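Local coordinates for protein binding component of ABC transporter (Wolinella succinogenes, PDB 3K4U) that binds lysine and probably delivers it, as an extracellular solute-binding component, to the membrane part of an ABC transporter, at residues T51-D54 against G55-P58; Y128-K131 against R132-N136; H208-A211 against Q212-D216. All coordinates share one frame; numbering follows the deposited sequence.

Contact 1. Residues T51-D54 against G55-P58. With LYS (lysine), chain K.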
loop_
_atom_site.group_PDB
_atom_site.type_symbol
_atom_site.label_atom_id
_atom_site.label_comp_id
_atom_site.label_asym_id
_atom_site.label_seq_id
_atom_site.Cartn_x
_atom_site.Cartn_y
_atom_site.Cartn_z
ATOM N N THR E 51 -32.402 23.609 20.648
ATOM C CA THR E 51 -33.171 22.658 21.462
ATOM C C THR E 51 -32.296 22.405 22.643
ATOM O O THR E 51 -31.112 22.560 22.526
ATOM C CB THR E 51 -33.388 21.345 20.678
ATOM O OG1 THR E 51 -33.847 21.668 19.349
ATOM C CG2 THR E 51 -34.407 20.372 21.381
ATOM N N SER E 52 -32.858 22.083 23.794
ATOM C CA SER E 52 -32.029 21.746 24.938
ATOM C C SER E 52 -31.661 20.296 24.711
ATOM O O SER E 52 -32.305 19.637 23.894
ATOM C CB SER E 52 -32.760 21.946 26.271
ATOM O OG SER E 52 -33.788 20.996 26.397
ATOM N N TRP E 53 -30.647 19.812 25.427
ATOM C CA TRP E 53 -29.951 18.588 25.051
ATOM C C TRP E 53 -30.824 17.330 25.164
ATOM O O TRP E 53 -30.790 16.443 24.288
ATOM C CB TRP E 53 -28.645 18.425 25.850
ATOM C CG TRP E 53 -27.942 17.223 25.448
ATOM C CD1 TRP E 53 -27.997 15.999 26.047
ATOM C CD2 TRP E 53 -27.120 17.073 24.287
ATOM N NE1 TRP E 53 -27.242 15.098 25.335
ATOM C CE2 TRP E 53 -26.688 15.731 24.256
ATOM C CE3 TRP E 53 -26.695 17.948 23.276
ATOM C CZ2 TRP E 53 -25.859 15.233 23.250
ATOM C CZ3 TRP E 53 -25.877 17.452 22.260
ATOM C CH2 TRP E 53 -25.456 16.103 22.264
ATOM N N ASP E 54 -31.615 17.256 26.222
ATOM C CA ASP E 54 -32.395 16.068 26.488
ATOM C C ASP E 54 -33.591 15.985 25.565
ATOM O O ASP E 54 -34.399 15.047 25.668
ATOM C CB ASP E 54 -32.822 16.034 27.954
ATOM C CG ASP E 54 -33.718 17.221 28.363
ATOM O OD1 ASP E 54 -34.619 16.982 29.204
ATOM O OD2 ASP E 54 -33.542 18.378 27.888
ATOM N N GLY E 55 -33.703 16.973 24.662
ATOM C CA GLY E 55 -34.842 17.105 23.745
ATOM C C GLY E 55 -34.417 16.989 22.288
ATOM O O GLY E 55 -35.229 16.989 21.392
ATOM N N LEU E 56 -33.133 16.865 22.031
ATOM C CA LEU E 56 -32.661 16.618 20.649
ATOM C C LEU E 56 -33.163 15.318 20.040
ATOM O O LEU E 56 -33.781 15.335 18.980
ATOM C CB LEU E 56 -31.152 16.651 20.573
ATOM C CG LEU E 56 -30.522 18.033 20.684
ATOM C CD1 LEU E 56 -29.015 17.851 20.739
ATOM C CD2 LEU E 56 -30.855 18.932 19.519
ATOM N N ILE E 57 -32.903 14.188 20.704
ATOM C CA ILE E 57 -33.314 12.924 20.130
ATOM C C ILE E 57 -34.836 12.874 19.963
ATOM O O ILE E 57 -35.313 12.572 18.865
ATOM C CB ILE E 57 -32.736 11.714 20.856
ATOM C CG1 ILE E 57 -31.350 11.403 20.308
ATOM C CG2 ILE E 57 -33.638 10.485 20.671
ATOM C CD1 ILE E 57 -30.531 10.452 21.170
ATOM N N PRO E 58 -35.596 13.208 21.021
ATOM C CA PRO E 58 -37.026 13.077 20.904
ATOM C C PRO E 58 -37.613 14.072 19.900
ATOM O O PRO E 58 -38.609 13.769 19.257
ATOM C CB PRO E 58 -37.518 13.395 22.317
ATOM C CG PRO E 58 -36.371 13.233 23.183
ATOM C CD PRO E 58 -35.218 13.666 22.363
HETATM N N LYS K . -20.200 14.760 22.693
HETATM C CA LYS K . -21.065 15.285 23.730
HETATM C C LYS K . -22.229 14.332 23.879
HETATM O O LYS K . -22.630 13.713 22.896
HETATM C CB LYS K . -21.591 16.672 23.332
HETATM C CG LYS K . -22.060 17.531 24.483
HETATM C CD LYS K . -23.206 18.382 24.063
HETATM C CE LYS K . -23.493 19.517 25.052
HETATM N NZ LYS K . -24.404 20.547 24.488
HETATM O OXT LYS K . -22.791 14.166 24.959
HETATM O O HOH W 1 -31.246 14.045 22.847
#

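Contact 2. Residues Y128-K131 against R132-N136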
loop_
_atom_site.group_PDB
_atom_site.type_symbol
_atom_site.label_atom_id
_atom_site.label_comp_id
_atom_site.label_asym_id
_atom_site.label_seq_id
_atom_site.Cartn_x
_atom_site.Cartn_y
_atom_site.Cartn_z
ATOM N N TYR E 128 -21.283 10.487 31.752
ATOM C CA TYR E 128 -21.204 9.015 31.721
ATOM C C TYR E 128 -19.757 8.466 31.782
ATOM O O TYR E 128 -19.483 7.468 32.460
ATOM C CB TYR E 128 -21.957 8.466 30.501
ATOM C CG TYR E 128 -23.376 8.988 30.421
ATOM C CD1 TYR E 128 -24.374 8.487 31.283
ATOM C CD2 TYR E 128 -23.732 10.003 29.502
ATOM C CE1 TYR E 128 -25.684 8.989 31.244
ATOM C CE2 TYR E 128 -25.044 10.497 29.450
ATOM C CZ TYR E 128 -26.007 9.991 30.329
ATOM O OH TYR E 128 -27.304 10.469 30.282
ATOM N N ALA E 129 -18.851 9.127 31.072
ATOM C CA ALA E 129 -17.421 8.814 31.124
ATOM C C ALA E 129 -16.874 9.023 32.544
ATOM O O ALA E 129 -16.345 8.082 33.153
ATOM C CB ALA E 129 -16.636 9.641 30.112
ATOM N N ALA E 130 -17.030 10.227 33.092
ATOM C CA ALA E 130 -16.573 10.484 34.451
ATOM C C ALA E 130 -17.097 9.460 35.458
ATOM O O ALA E 130 -16.380 9.106 36.388
ATOM C CB ALA E 130 -16.923 11.885 34.888
ATOM N N LYS E 131 -18.322 8.972 35.277
ATOM C CA LYS E 131 -18.863 7.982 36.209
ATOM C C LYS E 131 -18.145 6.632 36.064
ATOM O O LYS E 131 -17.949 5.922 37.041
ATOM C CB LYS E 131 -20.373 7.832 36.052
ATOM C CG LYS E 131 -21.139 8.989 36.630
ATOM C CD LYS E 131 -22.560 9.053 36.099
ATOM C CE LYS E 131 -23.576 8.627 37.146
ATOM N NZ LYS E 131 -24.947 8.630 36.591
ATOM N N ARG E 132 -17.751 6.306 34.838
ATOM C CA ARG E 132 -16.918 5.149 34.562
ATOM C C ARG E 132 -15.492 5.376 35.083
ATOM O O ARG E 132 -15.023 4.634 35.936
ATOM C CB ARG E 132 -16.868 4.893 33.049
ATOM C CG ARG E 132 -17.908 3.930 32.480
ATOM C CD ARG E 132 -17.769 3.827 30.953
ATOM N NE ARG E 132 -16.366 3.948 30.526
ATOM C CZ ARG E 132 -15.879 4.873 29.686
ATOM N NH1 ARG E 132 -16.680 5.790 29.131
ATOM N NH2 ARG E 132 -14.578 4.870 29.382
ATOM N N LEU E 133 -14.826 6.414 34.577
ATOM C CA LEU E 133 -13.425 6.707 34.887
ATOM C C LEU E 133 -13.150 7.123 36.322
ATOM O O LEU E 133 -12.137 6.740 36.877
ATOM C CB LEU E 133 -12.886 7.794 33.956
ATOM C CG LEU E 133 -12.046 7.451 32.722
ATOM C CD1 LEU E 133 -12.474 6.182 32.007
ATOM C CD2 LEU E 133 -12.074 8.618 31.760
ATOM N N PHE E 134 -14.023 7.925 36.916
ATOM C CA PHE E 134 -13.755 8.434 38.260
ATOM C C PHE E 134 -14.569 7.708 39.318
ATOM O O PHE E 134 -15.798 7.552 39.209
ATOM C CB PHE E 134 -13.901 9.958 38.331
ATOM C CG PHE E 134 -12.839 10.697 37.545
ATOM C CD1 PHE E 134 -11.635 11.044 38.136
ATOM C CD2 PHE E 134 -13.032 11.014 36.202
ATOM C CE1 PHE E 134 -10.651 11.711 37.411
ATOM C CE2 PHE E 134 -12.046 11.672 35.474
ATOM C CZ PHE E 134 -10.861 12.025 36.078
ATOM N N LYS E 135 -13.840 7.240 40.324
ATOM C CA LYS E 135 -14.350 6.296 41.297
ATOM C C LYS E 135 -14.390 6.932 42.668
ATOM O O LYS E 135 -15.291 6.653 43.451
ATOM C CB LYS E 135 -13.449 5.057 41.346
ATOM C CG LYS E 135 -12.795 4.648 40.012
ATOM C CD LYS E 135 -13.824 4.188 38.990
ATOM C CE LYS E 135 -14.621 2.972 39.485
ATOM N NZ LYS E 135 -15.559 2.482 38.422
ATOM N N ASN E 136 -13.398 7.775 42.946
ATOM C CA ASN E 136 -13.276 8.468 44.231
ATOM C C ASN E 136 -13.746 9.932 44.250
ATOM O O ASN E 136 -14.167 10.426 45.296
ATOM C CB ASN E 136 -11.821 8.471 44.719
ATOM C CG ASN E 136 -11.174 7.126 44.664
ATOM O OD1 ASN E 136 -10.174 6.954 43.975
ATOM N ND2 ASN E 136 -11.719 6.164 45.399
#

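Contact 3. Residues H208-A211 against Q212-D216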
loop_
_atom_site.group_PDB
_atom_site.type_symbol
_atom_site.label_atom_id
_atom_site.label_comp_id
_atom_site.label_asym_id
_atom_site.label_seq_id
_atom_site.Cartn_x
_atom_site.Cartn_y
_atom_site.Cartn_z
ATOM N N HIS E 208 -22.393 10.243 1.469
ATOM C CA HIS E 208 -21.675 10.718 0.303
ATOM C C HIS E 208 -21.361 12.229 0.344
ATOM O O HIS E 208 -20.360 12.660 -0.232
ATOM C CB HIS E 208 -22.420 10.369 -0.974
ATOM C CG HIS E 208 -22.272 8.947 -1.375
ATOM N ND1 HIS E 208 -23.340 8.081 -1.429
ATOM C CD2 HIS E 208 -21.176 8.228 -1.734
ATOM C CE1 HIS E 208 -22.906 6.891 -1.819
ATOM N NE2 HIS E 208 -21.598 6.954 -2.007
ATOM N N PHE E 209 -22.210 13.011 1.021
ATOM C CA PHE E 209 -21.965 14.446 1.233
ATOM C C PHE E 209 -20.772 14.613 2.149
ATOM O O PHE E 209 -19.904 15.471 1.905
ATOM C CB PHE E 209 -23.218 15.172 1.797
ATOM C CG PHE E 209 -22.905 16.481 2.479
ATOM C CD1 PHE E 209 -22.646 17.626 1.738
ATOM C CD2 PHE E 209 -22.859 16.561 3.853
ATOM C CE1 PHE E 209 -22.311 18.840 2.366
ATOM C CE2 PHE E 209 -22.526 17.786 4.485
ATOM C CZ PHE E 209 -22.242 18.915 3.732
ATOM N N LEU E 210 -20.703 13.769 3.179
ATOM C CA LEU E 210 -19.530 13.764 4.081
ATOM C C LEU E 210 -18.245 13.420 3.351
ATOM O O LEU E 210 -17.241 14.096 3.534
ATOM C CB LEU E 210 -19.722 12.834 5.261
ATOM C CG LEU E 210 -18.673 12.889 6.367
ATOM C CD1 LEU E 210 -18.470 14.301 6.904
ATOM C CD2 LEU E 210 -19.059 11.967 7.520
ATOM N N ALA E 211 -18.281 12.392 2.501
ATOM C CA ALA E 211 -17.092 12.027 1.715
ATOM C C ALA E 211 -16.668 13.190 0.807
ATOM O O ALA E 211 -15.478 13.462 0.687
ATOM C CB ALA E 211 -17.369 10.821 0.908
ATOM N N GLN E 212 -17.645 13.880 0.198
ATOM C CA GLN E 212 -17.377 15.050 -0.666
ATOM C C GLN E 212 -16.650 16.207 0.009
ATOM O O GLN E 212 -15.765 16.825 -0.582
ATOM C CB GLN E 212 -18.658 15.596 -1.298
ATOM C CG GLN E 212 -18.775 15.325 -2.793
ATOM C CD GLN E 212 -17.900 16.244 -3.653
ATOM O OE1 GLN E 212 -17.672 15.960 -4.822
ATOM N NE2 GLN E 212 -17.445 17.350 -3.089
ATOM N N ILE E 213 -17.017 16.510 1.247
ATOM C CA ILE E 213 -16.404 17.671 1.888
ATOM C C ILE E 213 -15.064 17.377 2.527
ATOM O O ILE E 213 -14.215 18.280 2.644
ATOM C CB ILE E 213 -17.376 18.457 2.770
ATOM C CG1 ILE E 213 -17.979 17.590 3.856
ATOM C CG2 ILE E 213 -18.514 18.913 1.891
ATOM C CD1 ILE E 213 -18.207 18.305 5.131
ATOM N N LYS E 214 -14.846 16.118 2.883
ATOM C CA LYS E 214 -13.494 15.649 3.252
ATOM C C LYS E 214 -12.483 15.755 2.089
ATOM O O LYS E 214 -11.325 16.097 2.317
ATOM C CB LYS E 214 -13.529 14.206 3.743
ATOM C CG LYS E 214 -14.439 13.928 4.923
ATOM C CD LYS E 214 -13.711 14.215 6.252
ATOM C CE LYS E 214 -14.397 13.467 7.391
ATOM N NZ LYS E 214 -13.906 13.952 8.720
ATOM N N HIS E 215 -12.924 15.494 0.857
ATOM C CA HIS E 215 -12.028 15.492 -0.306
ATOM C C HIS E 215 -11.972 16.833 -1.073
ATOM O O HIS E 215 -11.008 17.143 -1.709
ATOM C CB HIS E 215 -12.339 14.268 -1.206
ATOM C CG HIS E 215 -12.215 12.946 -0.491
ATOM N ND1 HIS E 215 -13.260 12.049 -0.374
ATOM C CD2 HIS E 215 -11.176 12.383 0.179
ATOM C CE1 HIS E 215 -12.874 10.994 0.326
ATOM N NE2 HIS E 215 -11.610 11.167 0.668
ATOM N N ASP E 216 -13.020 17.627 -0.974
ATOM C CA ASP E 216 -13.085 19.036 -1.433
ATOM C C ASP E 216 -12.049 20.005 -0.902
ATOM O O ASP E 216 -11.662 20.908 -1.604
ATOM C CB ASP E 216 -14.393 19.657 -0.918
ATOM C CG ASP E 216 -15.509 19.487 -1.859
ATOM O OD1 ASP E 216 -15.250 18.858 -2.907
ATOM O OD2 ASP E 216 -16.623 19.986 -1.566
#

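Contact 1. Residues T51-D54 against G55-P58
Trp53 and Leu56, three residues apart, meet in an unusual three-way contact, because the indole that touches the leucine also lies against the bound lysine. CE3 of Trp53 is 3.4 Å from CD1 of Leu56, which approaches the ring obliquely. The aliphatic CD of the ligand lies 3.3 Å above the plane of the indole, offset toward its rim. A broad aromatic suits this place because its flat apolar face can lie against the ligand's methylene chain. With CG anti to the backbone N (chi1 -179°), the Trp53 ring is turned toward the pocket. The other branch of Leu56, CD2, rests 3.7 Å from Thr51 CB.

The backbone here turns into a helix. Gly55 N bonds to Ser52 O at 3.1 Å, and Leu56 N to Trp53 O at 3.3 Å, the second donor standing well above the carbonyl plane. A water gives Trp53 O another donor at 2.8 Å and accepts from Ile57 N. Pro58, lacking an N-H, is well placed in the first turn.

Thr51 OG1 bonds back to Val49 O, and Trp53 also touches Arg78 of helix 76-79. The segment thus links the end of strand 45-50 to the start of helix 56-61.

Contact 2. Residues Y128-K131 against R132-N136
Arg132 folds back over Ala129, one turn earlier on the helix of a beta-alpha-beta crossover in which helix 125-133 joins the parallel strands 117-121 and 138-142. Its CB lies 3.2 Å from Ala129 O, and CG passes 3.9 Å from Tyr128 O. The chain runs straight at chi2 and then bends at chi3 (34°), which swings the guanidinium back along the helix. At the tip, NH1 comes 3.7 Å from Ala129 CA and 4.0 Å from Ala129 CB, an oblique approach that is contact with carbon rather than a polar bond. Arginine suits an exposed position like this one: its methylenes can lie along the helix while the charge stays at the surface. The side chain also touches Thr187 in a loop.

Alanine suits position 130, where a short side chain lets the helix lie close to Leu118 and Leu139 of the two flanking strands; the methyl of Ala129 turns instead to Thr187. Phe134 also reaches Leu118, its large apolar ring suiting a buried place where the helix ends. Ala130 CA lies in the plane of that ring, at its edge.

Arg132 N bonds to Tyr128 O, and Leu133 N meets Ala129 O at 2.7 Å, nearly in line with the carbonyl. Phe134 is the first residue to leave helical geometry, yet its N still reaches Ala130 O. Beyond it Asp112 OD2 accepts from both Lys135 N and Asn136 N, while Lys135 curls its side chain back so that NZ makes a weak bond, 3.3 Å long, to Arg132 O.

Contact 3. Residues H208-A211 against Q212-D216
Phe209 and Ile213, one helical turn apart, cross their side chains on a buried side of helix 200-216. CG2 of Ile213 is 3.8 Å from Phe209 CE1, while CG1 lies over one face of the ring. Chi1 of 58° sets CG1 between the backbone N and the carbonyl carbon and leaves CG2 beside the N. A beta-branched residue suits this spot because both branches start at CB, close enough to the backbone to engage the preceding turn. An alanine here would lack both branches and would probably leave the Phe209 ring without its Ile213 partner, opening a gap on that face.

Next to this pair, Leu210 and Lys214 run side by side and point the same way, with Leu210 CD1 4.2 Å from Lys214 CE. Lysine fits because its methylenes can follow the leucine while NZ reaches Tyr88 O and makes a cation-pi contact with Tyr219.

Four successive i+4 to i backbone bonds, from Gln212 N to His208 O through His215 N to Ala211 O, fix these positions; Ile213 N, 3.1 Å from Phe209 O, also makes a weak bond to Leu210 O.

Farther out, Phe209 packs on Glu37 and Met38 of helix 30-41 and meets the Trp205 ring, and Ile213 touches Ser218 and Tyr219 of helix 218-228. A second subunit comes up as well: its Tyr188 ring meets His215, and its Gln76 packs on Phe209 and Gln212. This is the pattern of an amphipathic helix, its apolar residues spaced three and four apart, packed between neighbouring helices of a solute-binding protein.

All three contacts are local, each made within or at an end of one helix, but their settings differ. Contact 1 is at the surface and opens helix 56-61; contacts 2 and 3 are partly buried, at the end of helix 125-133 and within helix 200-216. Contact 1 touches the lysine, whereas in contact 2 the Tyr128 side chain stops about 6 Å from it; the nearest atoms of the two contacts are about 7 Å apart. Contacts 2 and 3 lie on opposite sides of the chain's centre. Their chemistry follows place: an aromatic and a water-bridged turn at the pocket, a small alanine against a sheet, and large apolar side chains between helices, partly in contact with a second subunit.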